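Local coordinates for protein acetyl-CoA acetyltransferase (Mycobacterium smegmatis, PDB 4EGV) that is a monomeric thiolase-like protein with a thiolase fold and an extra C-terminal domain, and probably has acyltransferase activity, at residues R203-L208 / I353-G358. Numbering follows the deposited sequence.
Sequences RARLGL and ICDGTG
Arg205 runs out from its helix with CG anti to the backbone N (chi1 -167°) and then bends at chi3, which turns its guanidinium toward Asp355; the aspartate, its CG beside the backbone N, reaches back from the opposite direction. Between them they form a solvent-exposed salt bridge linking helix 191-206, near its C-terminal end, to helix 348-357 at Asp355. NH2 of Arg205 lies 3.3 Å from OD2 of Asp355, and this oxygen sits at the guanidinium edge, in its plane. The carboxylate is turned almost perpendicular to the guanidinium, with the two planes 83° apart, so the pair does not meet as a side-by-side, two-pronged bridge. Its hydrogen bond is weak, bent to 121° at the hydrogen. OD2 also forms a salt bridge with Arg202, the stronger partner, while NH1 of Arg205 makes a weak hydrogen bond to Gly314 O. Helix 191-206 closes in a Schellman motif, with positive phi at Gly207, whose N bonds to Ala204 O, and a weaker bond from Leu208 N to Arg203 O. Such a pairing illustrates how helices far apart in sequence can be joined through charge with little packing: one oxygen is shared by two arginines, which would probably stabilise the ionised Asp355 carboxylate.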
loop_
_atom_site.group_PDB
_atom_site.type_symbol
_atom_site.label_atom_id
_atom_site.label_comp_id
_atom_site.label_asym_id
_atom_site.label_seq_id
_atom_site.Cartn_x
_atom_site.Cartn_y
_atom_site.Cartn_z
ATOM N N ARG A 203 -18.334 -4.766 -4.066
ATOM C CA ARG A 203 -19.321 -5.824 -3.971
ATOM C C ARG A 203 -20.596 -5.497 -4.749
ATOM O O ARG A 203 -21.185 -6.383 -5.374
ATOM C CB ARG A 203 -19.649 -6.150 -2.522
ATOM C CG ARG A 203 -20.563 -7.337 -2.411
ATOM C CD ARG A 203 -20.905 -7.733 -1.025
ATOM N NE ARG A 203 -21.734 -6.749 -0.342
ATOM C CZ ARG A 203 -23.049 -6.643 -0.457
ATOM N NH1 ARG A 203 -23.692 -7.453 -1.241
ATOM N NH2 ARG A 203 -23.715 -5.730 0.221
ATOM N N ALA A 204 -21.009 -4.229 -4.693
ATOM C CA ALA A 204 -22.117 -3.702 -5.497
ATOM C C ALA A 204 -21.904 -3.904 -6.987
ATOM O O ALA A 204 -22.679 -4.596 -7.619
ATOM C CB ALA A 204 -22.335 -2.239 -5.195
ATOM N N ARG A 205 -20.839 -3.319 -7.535
ATOM C CA ARG A 205 -20.520 -3.462 -8.955
ATOM C C ARG A 205 -20.455 -4.913 -9.449
ATOM O O ARG A 205 -20.945 -5.195 -10.521
ATOM C CB ARG A 205 -19.252 -2.699 -9.342
ATOM C CG ARG A 205 -19.094 -2.578 -10.856
ATOM C CD ARG A 205 -17.716 -2.157 -11.284
ATOM N NE ARG A 205 -16.679 -3.159 -11.029
ATOM C CZ ARG A 205 -15.772 -3.064 -10.063
ATOM N NH1 ARG A 205 -15.785 -2.025 -9.235
ATOM N NH2 ARG A 205 -14.862 -4.011 -9.912
ATOM N N LEU A 206 -19.860 -5.820 -8.685
ATOM C CA LEU A 206 -19.774 -7.213 -9.081
ATOM C C LEU A 206 -21.066 -7.982 -8.888
ATOM O O LEU A 206 -21.182 -9.123 -9.327
ATOM C CB LEU A 206 -18.691 -7.918 -8.287
ATOM C CG LEU A 206 -17.232 -7.650 -8.605
ATOM C CD1 LEU A 206 -16.373 -8.646 -7.857
ATOM C CD2 LEU A 206 -16.927 -7.644 -10.106
ATOM N N GLY A 207 -22.012 -7.365 -8.193
ATOM C CA GLY A 207 -23.256 -8.023 -7.785
ATOM C C GLY A 207 -23.141 -9.324 -6.988
ATOM O O GLY A 207 -23.990 -10.192 -7.107
ATOM N N LEU A 208 -22.090 -9.469 -6.190
ATOM C CA LEU A 208 -21.957 -10.620 -5.311
ATOM C C LEU A 208 -22.802 -10.422 -4.017
ATOM O O LEU A 208 -23.061 -9.299 -3.599
ATOM C CB LEU A 208 -20.472 -10.882 -5.000
ATOM C CG LEU A 208 -19.530 -11.507 -6.050
ATOM C CD1 LEU A 208 -18.057 -11.321 -5.667
ATOM C CD2 LEU A 208 -19.817 -13.011 -6.339
ATOM N N ILE A 353 -6.167 -4.254 -8.276
ATOM C CA ILE A 353 -5.143 -4.435 -9.304
ATOM C C ILE A 353 -5.561 -5.570 -10.219
ATOM O O ILE A 353 -5.565 -5.436 -11.439
ATOM C CB ILE A 353 -3.761 -4.704 -8.728
ATOM C CG1 ILE A 353 -3.226 -3.449 -8.066
ATOM C CG2 ILE A 353 -2.815 -5.170 -9.816
ATOM C CD1 ILE A 353 -3.394 -2.192 -8.874
ATOM N N CYS A 354 -5.983 -6.660 -9.600
ATOM C CA CYS A 354 -6.517 -7.819 -10.286
ATOM C C CYS A 354 -7.691 -7.573 -11.254
ATOM O O CYS A 354 -7.753 -8.162 -12.318
ATOM C CB CYS A 354 -6.881 -8.864 -9.239
ATOM S SG CYS A 354 -5.426 -9.488 -8.349
ATOM N N ASP A 355 -8.611 -6.702 -10.871
ATOM C CA ASP A 355 -9.774 -6.357 -11.670
ATOM C C ASP A 355 -9.471 -5.582 -12.924
ATOM O O ASP A 355 -10.076 -5.839 -13.941
ATOM C CB ASP A 355 -10.738 -5.513 -10.862
ATOM C CG ASP A 355 -11.492 -6.297 -9.836
ATOM O OD1 ASP A 355 -11.455 -7.538 -9.840
ATOM O OD2 ASP A 355 -12.141 -5.641 -9.019
ATOM N N GLY A 356 -8.566 -4.613 -12.852
ATOM C CA GLY A 356 -8.260 -3.780 -14.011
ATOM C C GLY A 356 -7.148 -4.294 -14.902
ATOM O O GLY A 356 -6.874 -3.726 -15.940
ATOM N N THR A 357 -6.516 -5.383 -14.500
ATOM C CA THR A 357 -5.299 -5.840 -15.136
ATOM C C THR A 357 -5.458 -7.212 -15.779
ATOM O O THR A 357 -4.708 -7.572 -16.644
ATOM C CB THR A 357 -4.157 -5.865 -14.109
ATOM O OG1 THR A 357 -2.928 -6.072 -14.781
ATOM C CG2 THR A 357 -4.310 -6.994 -13.139
ATOM N N GLY A 358 -6.444 -7.969 -15.329
ATOM C CA GLY A 358 -6.678 -9.316 -15.806
ATOM C C GLY A 358 -6.081 -10.399 -14.937
ATOM O O GLY A 358 -6.516 -11.529 -15.004
#